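Local atomic coordinates of extracellular solute-binding protein family 5 (Brucella melitensis, PDB entry 4ONY), a protein that probably binds peptides or similar solutes in the periplasm and delivers them to an ABC transporter for import. Residues A29-F34 against L240-G245; Y84-L89 against Y99-E104. All coordinates share one frame; numbering follows the deposited sequence.

Contact 1: residues A29-F34 against L240-G245; sequences ADYTHF and LPSQRG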
# COMPACT_ATOMS: atom_id res chain seq x y z
N ALA A 29 6.99 -5.30 -27.23
CA ALA A 29 6.95 -3.91 -27.67
C ALA A 29 5.71 -3.59 -28.48
O ALA A 29 5.31 -2.43 -28.52
CB ALA A 29 8.18 -3.58 -28.51
N ASP A 30 5.12 -4.60 -29.15
CA ASP A 30 3.98 -4.38 -30.05
C ASP A 30 2.62 -4.64 -29.35
O ASP A 30 1.63 -4.84 -30.01
CB ASP A 30 4.11 -5.18 -31.37
CG ASP A 30 4.25 -6.74 -31.16
OD1 ASP A 30 4.51 -7.17 -30.02
OD2 ASP A 30 4.16 -7.55 -32.14
N TYR A 31 2.58 -4.66 -28.01
CA TYR A 31 1.31 -4.88 -27.32
C TYR A 31 0.29 -3.82 -27.82
O TYR A 31 0.65 -2.65 -28.07
CB TYR A 31 1.46 -4.78 -25.77
CG TYR A 31 1.78 -3.38 -25.24
CD1 TYR A 31 3.10 -2.89 -25.21
CD2 TYR A 31 0.80 -2.57 -24.69
CE1 TYR A 31 3.40 -1.64 -24.67
CE2 TYR A 31 1.11 -1.30 -24.17
CZ TYR A 31 2.41 -0.84 -24.18
OH TYR A 31 2.77 0.41 -23.66
N THR A 32 -0.98 -4.20 -27.90
CA THR A 32 -2.01 -3.22 -28.33
C THR A 32 -2.75 -2.55 -27.18
O THR A 32 -3.43 -1.56 -27.38
CB THR A 32 -3.00 -3.88 -29.25
OG1 THR A 32 -3.60 -4.98 -28.57
CG2 THR A 32 -2.25 -4.36 -30.55
N HIS A 33 -2.66 -3.13 -25.99
CA HIS A 33 -3.27 -2.55 -24.82
C HIS A 33 -2.72 -3.28 -23.58
O HIS A 33 -2.16 -4.36 -23.73
CB HIS A 33 -4.79 -2.65 -24.88
CG HIS A 33 -5.32 -4.05 -24.83
ND1 HIS A 33 -6.21 -4.47 -23.86
CD2 HIS A 33 -5.11 -5.11 -25.64
CE1 HIS A 33 -6.51 -5.75 -24.07
NE2 HIS A 33 -5.84 -6.16 -25.13
N PHE A 34 -2.87 -2.69 -22.40
CA PHE A 34 -2.61 -3.42 -21.15
C PHE A 34 -3.60 -4.58 -21.10
O PHE A 34 -4.75 -4.45 -21.51
CB PHE A 34 -2.72 -2.48 -19.92
CG PHE A 34 -1.55 -1.56 -19.71
CD1 PHE A 34 -0.55 -1.42 -20.66
CD2 PHE A 34 -1.50 -0.74 -18.58
CE1 PHE A 34 0.50 -0.56 -20.45
CE2 PHE A 34 -0.46 0.12 -18.37
CZ PHE A 34 0.54 0.22 -19.31
N LEU A 240 -2.53 5.83 -27.65
CA LEU A 240 -1.43 5.03 -27.18
C LEU A 240 -1.90 3.62 -26.74
O LEU A 240 -2.92 3.47 -26.06
CB LEU A 240 -0.75 5.66 -26.00
CG LEU A 240 -0.23 7.08 -26.16
CD1 LEU A 240 0.31 7.49 -24.80
CD2 LEU A 240 0.82 7.23 -27.22
N PRO A 241 -1.10 2.59 -27.09
CA PRO A 241 -1.40 1.29 -26.57
C PRO A 241 -1.48 1.28 -25.04
O PRO A 241 -2.34 0.60 -24.50
CB PRO A 241 -0.26 0.44 -27.11
CG PRO A 241 0.02 1.07 -28.46
CD PRO A 241 -0.09 2.54 -28.17
N SER A 242 -0.68 2.10 -24.37
CA SER A 242 -0.75 2.21 -22.91
C SER A 242 -2.00 2.96 -22.38
O SER A 242 -2.20 3.03 -21.18
CB SER A 242 0.51 2.88 -22.35
OG SER A 242 0.64 4.21 -22.81
N GLN A 243 -2.83 3.50 -23.27
CA GLN A 243 -4.08 4.14 -22.85
C GLN A 243 -5.33 3.47 -23.43
O GLN A 243 -6.47 3.89 -23.17
CB GLN A 243 -4.05 5.61 -23.23
CG GLN A 243 -2.97 6.43 -22.53
CD GLN A 243 -3.34 6.77 -21.09
OE1 GLN A 243 -3.93 7.80 -20.82
NE2 GLN A 243 -3.07 5.85 -20.19
N ARG A 244 -5.13 2.42 -24.20
CA ARG A 244 -6.24 1.77 -24.84
C ARG A 244 -7.15 1.02 -23.82
O ARG A 244 -6.64 0.25 -23.05
CB ARG A 244 -5.74 0.83 -25.91
CG ARG A 244 -6.89 0.17 -26.64
CD ARG A 244 -6.55 -0.12 -28.07
NE ARG A 244 -7.76 -0.59 -28.76
CZ ARG A 244 -7.76 -1.24 -29.92
NH1 ARG A 244 -6.61 -1.53 -30.53
NH2 ARG A 244 -8.92 -1.62 -30.47
N GLY A 245 -8.45 1.30 -23.85
CA GLY A 245 -9.44 0.83 -22.84
C GLY A 245 -9.44 1.51 -21.47
O GLY A 245 -10.09 1.03 -20.52
O HOH W 1 2.04 3.05 -25.48
O HOH W 2 -3.94 -0.15 -22.24

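Contact 2: residues Y84-L89 against Y99-E104; sequences YQTLML and YSLLAE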
# COMPACT_ATOMS: atom_id res chain seq x y z
N TYR A 84 -2.39 15.50 -14.02
CA TYR A 84 -0.97 15.53 -14.14
C TYR A 84 -0.43 14.13 -14.44
O TYR A 84 -0.72 13.18 -13.70
CB TYR A 84 -0.38 16.03 -12.84
CG TYR A 84 -0.69 17.51 -12.57
CD1 TYR A 84 -0.11 18.51 -13.32
CD2 TYR A 84 -1.55 17.87 -11.53
CE1 TYR A 84 -0.40 19.86 -13.09
CE2 TYR A 84 -1.82 19.21 -11.27
CZ TYR A 84 -1.24 20.19 -12.05
OH TYR A 84 -1.50 21.50 -11.78
N GLN A 85 0.39 14.03 -15.48
CA GLN A 85 0.94 12.76 -15.91
C GLN A 85 2.41 12.65 -15.61
O GLN A 85 3.10 13.64 -15.36
CB GLN A 85 0.73 12.57 -17.39
CG GLN A 85 -0.72 12.57 -17.79
CD GLN A 85 -0.91 12.31 -19.27
OE1 GLN A 85 -0.35 12.98 -20.11
NE2 GLN A 85 -1.72 11.29 -19.59
N THR A 86 2.87 11.42 -15.64
CA THR A 86 4.27 11.08 -15.44
C THR A 86 4.91 10.72 -16.80
O THR A 86 4.21 10.59 -17.82
CB THR A 86 4.38 9.85 -14.54
OG1 THR A 86 3.59 8.80 -15.13
CG2 THR A 86 3.86 10.18 -13.18
N LEU A 87 6.23 10.56 -16.80
CA LEU A 87 6.89 10.21 -18.04
C LEU A 87 6.47 8.83 -18.50
O LEU A 87 6.33 8.58 -19.70
CB LEU A 87 8.40 10.29 -17.87
CG LEU A 87 8.86 11.76 -17.74
CD1 LEU A 87 10.24 11.84 -17.08
CD2 LEU A 87 8.94 12.44 -19.11
N MET A 88 6.31 7.92 -17.54
CA MET A 88 5.95 6.51 -17.87
C MET A 88 4.86 6.05 -16.93
O MET A 88 4.75 6.58 -15.80
CB MET A 88 7.18 5.61 -17.77
CG MET A 88 8.32 6.04 -18.70
SD MET A 88 9.70 4.89 -18.75
CE MET A 88 8.93 3.55 -19.65
N LEU A 89 4.07 5.10 -17.39
CA LEU A 89 2.87 4.66 -16.69
C LEU A 89 3.04 3.26 -16.10
O LEU A 89 3.41 2.31 -16.81
CB LEU A 89 1.70 4.61 -17.68
CG LEU A 89 0.35 4.16 -17.15
CD1 LEU A 89 -0.22 5.12 -16.13
CD2 LEU A 89 -0.61 3.97 -18.31
N TYR A 99 5.51 1.56 -18.52
CA TYR A 99 5.45 1.61 -19.98
C TYR A 99 5.33 3.07 -20.44
O TYR A 99 5.13 3.98 -19.61
CB TYR A 99 4.27 0.76 -20.52
CG TYR A 99 4.47 -0.71 -20.28
CD1 TYR A 99 5.21 -1.47 -21.16
CD2 TYR A 99 3.98 -1.34 -19.11
CE1 TYR A 99 5.48 -2.82 -20.92
CE2 TYR A 99 4.22 -2.66 -18.86
CZ TYR A 99 5.01 -3.41 -19.77
OH TYR A 99 5.30 -4.76 -19.56
N SER A 100 5.48 3.29 -21.75
CA SER A 100 5.51 4.63 -22.33
C SER A 100 4.25 5.47 -22.01
O SER A 100 3.13 4.95 -21.97
CB SER A 100 5.70 4.54 -23.84
OG SER A 100 6.96 3.93 -24.12
N LEU A 101 4.44 6.73 -21.68
CA LEU A 101 3.30 7.70 -21.58
C LEU A 101 3.82 9.00 -22.18
O LEU A 101 4.07 9.04 -23.40
CB LEU A 101 2.79 7.82 -20.16
CG LEU A 101 1.51 8.63 -19.95
CD1 LEU A 101 0.36 7.97 -20.70
CD2 LEU A 101 1.19 8.80 -18.45
N LEU A 102 4.13 10.02 -21.37
CA LEU A 102 4.69 11.25 -21.97
C LEU A 102 6.02 10.97 -22.67
O LEU A 102 6.31 11.56 -23.73
CB LEU A 102 4.83 12.38 -20.95
CG LEU A 102 3.54 13.09 -20.52
CD1 LEU A 102 3.79 14.00 -19.34
CD2 LEU A 102 2.96 13.91 -21.65
N ALA A 103 6.83 10.10 -22.07
CA ALA A 103 8.03 9.61 -22.72
C ALA A 103 7.68 8.44 -23.64
O ALA A 103 7.15 7.43 -23.20
CB ALA A 103 9.05 9.18 -21.68
N GLU A 104 7.93 8.62 -24.93
CA GLU A 104 7.65 7.56 -25.90
C GLU A 104 8.72 6.47 -25.82
O GLU A 104 8.43 5.31 -26.03
CB GLU A 104 7.62 8.14 -27.32
CG GLU A 104 7.14 7.15 -28.38
CD GLU A 104 6.99 7.79 -29.77
OE1 GLU A 104 7.41 8.94 -29.99
OE2 GLU A 104 6.43 7.12 -30.64

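Contact 1: residues A29-F34 against L240-G245
Y31 and P241 meet where two irregular loops of this family 5 solute-binding protein pack together: residues 29-34, between strands 18-20 and 46-52, and residues 240-245, between strands 226-231 and 251-257. No direct hydrogen bond joins the two segments; the evidence is apolar touching, two CA-H...O contacts and two bridging waters.

The apolar part starts with the tyrosine ring, whose CE2 lies 3.7 Å from P241 CB, the two side chains crossing at about a right angle. Because chi1 of Y31 is 68°, CG sits between the backbone N and the carbonyl carbon, and the ring leaves its own loop and reaches across to 240-245, its OH ending against S242 CB. The same serine also meets F34, whose CE1 stands 3.9 Å from S242 CA, while S242 O lies over one face of the phenyl ring. R244 contributes aliphatic carbon: its CB is 3.8 Å from H33 CB, and its CD approaches T32 O. The polar ends of R244 and H33 both turn to the residues just after 29-34: R244 NE bonds to P39 O, and H33 ND1 to T37 OG1.

Backbone carbonyls supply the CA-H...O contacts. H33 CA is 3.3 Å from P241 O with an angle at H of 174°, almost straight, whereas the second, from P241 CA to T32 O, is longer and more bent (129°).

Water does the remaining work. One molecule accepts from S242 N and also hydrogen-bonds to Y31 OH, tying the phenol to the backbone of 240-245. The other is gripped by three main-chain groups: it accepts from F34 N at 2.8 Å and donates to P241 O at 2.9 Å and to R244 O at 2.8 Å.

Contact 2: residues Y84-L89 against Y99-E104
L89 and Y99 form an antiparallel hydrogen-bonded pair in the beta hairpin of strands 88-90 and 97-108, with L89 N to Y99 O at 2.7 Å and Y99 N to L89 O at 2.8 Å. M88 and S100 make the next, non-hydrogen-bonded pair. Beyond it the regular pattern breaks, as marked by L87 O, which takes two N-H groups: A103 N well, at 2.9 Å, and L101 N only weakly.

The side chains of L101 and L102 carry the apolar contact. Both cross Q85 at about a right angle; L101 CD2 and L102 CD1 each lie 3.9 Å from Q85 CB. The amide of Q85 is held from outside by S213, W236 and Y235, which would fix it against the leucine methyls. A103 CB meets L87 CB at 4.0 Å, next to F117 of strand 114-119. M88 first leads away from the 99-100 backbone; the bend at chi3 (71°) folds CE back to 3.7 Å from Y99 C. Within 84-89, T86 OG1 donates to M88 O at 2.6 Å from above the carbonyl plane.

Contact 2 is the buried one, a hairpin within the antiparallel sheet, whereas contact 1 is only partly buried and joins loops more than 200 residues apart in sequence. Their chemistry follows: direct backbone hydrogen bonds and leucine packing in contact 2, bridging water and CA-H...O contacts in contact 1. Contact 2 is nested inside the chain loop that contact 1 closes, and the centres are about 13 Å apart. They touch directly: S242 OG is 2.7 Å from S100 O, a probable hydrogen bond, and L89 CD2 packs on S242 O. The ring of Y99 meets Y31 edge-to-face and also F34, so loop 29-34 lies against the hairpin as well as against 240-245.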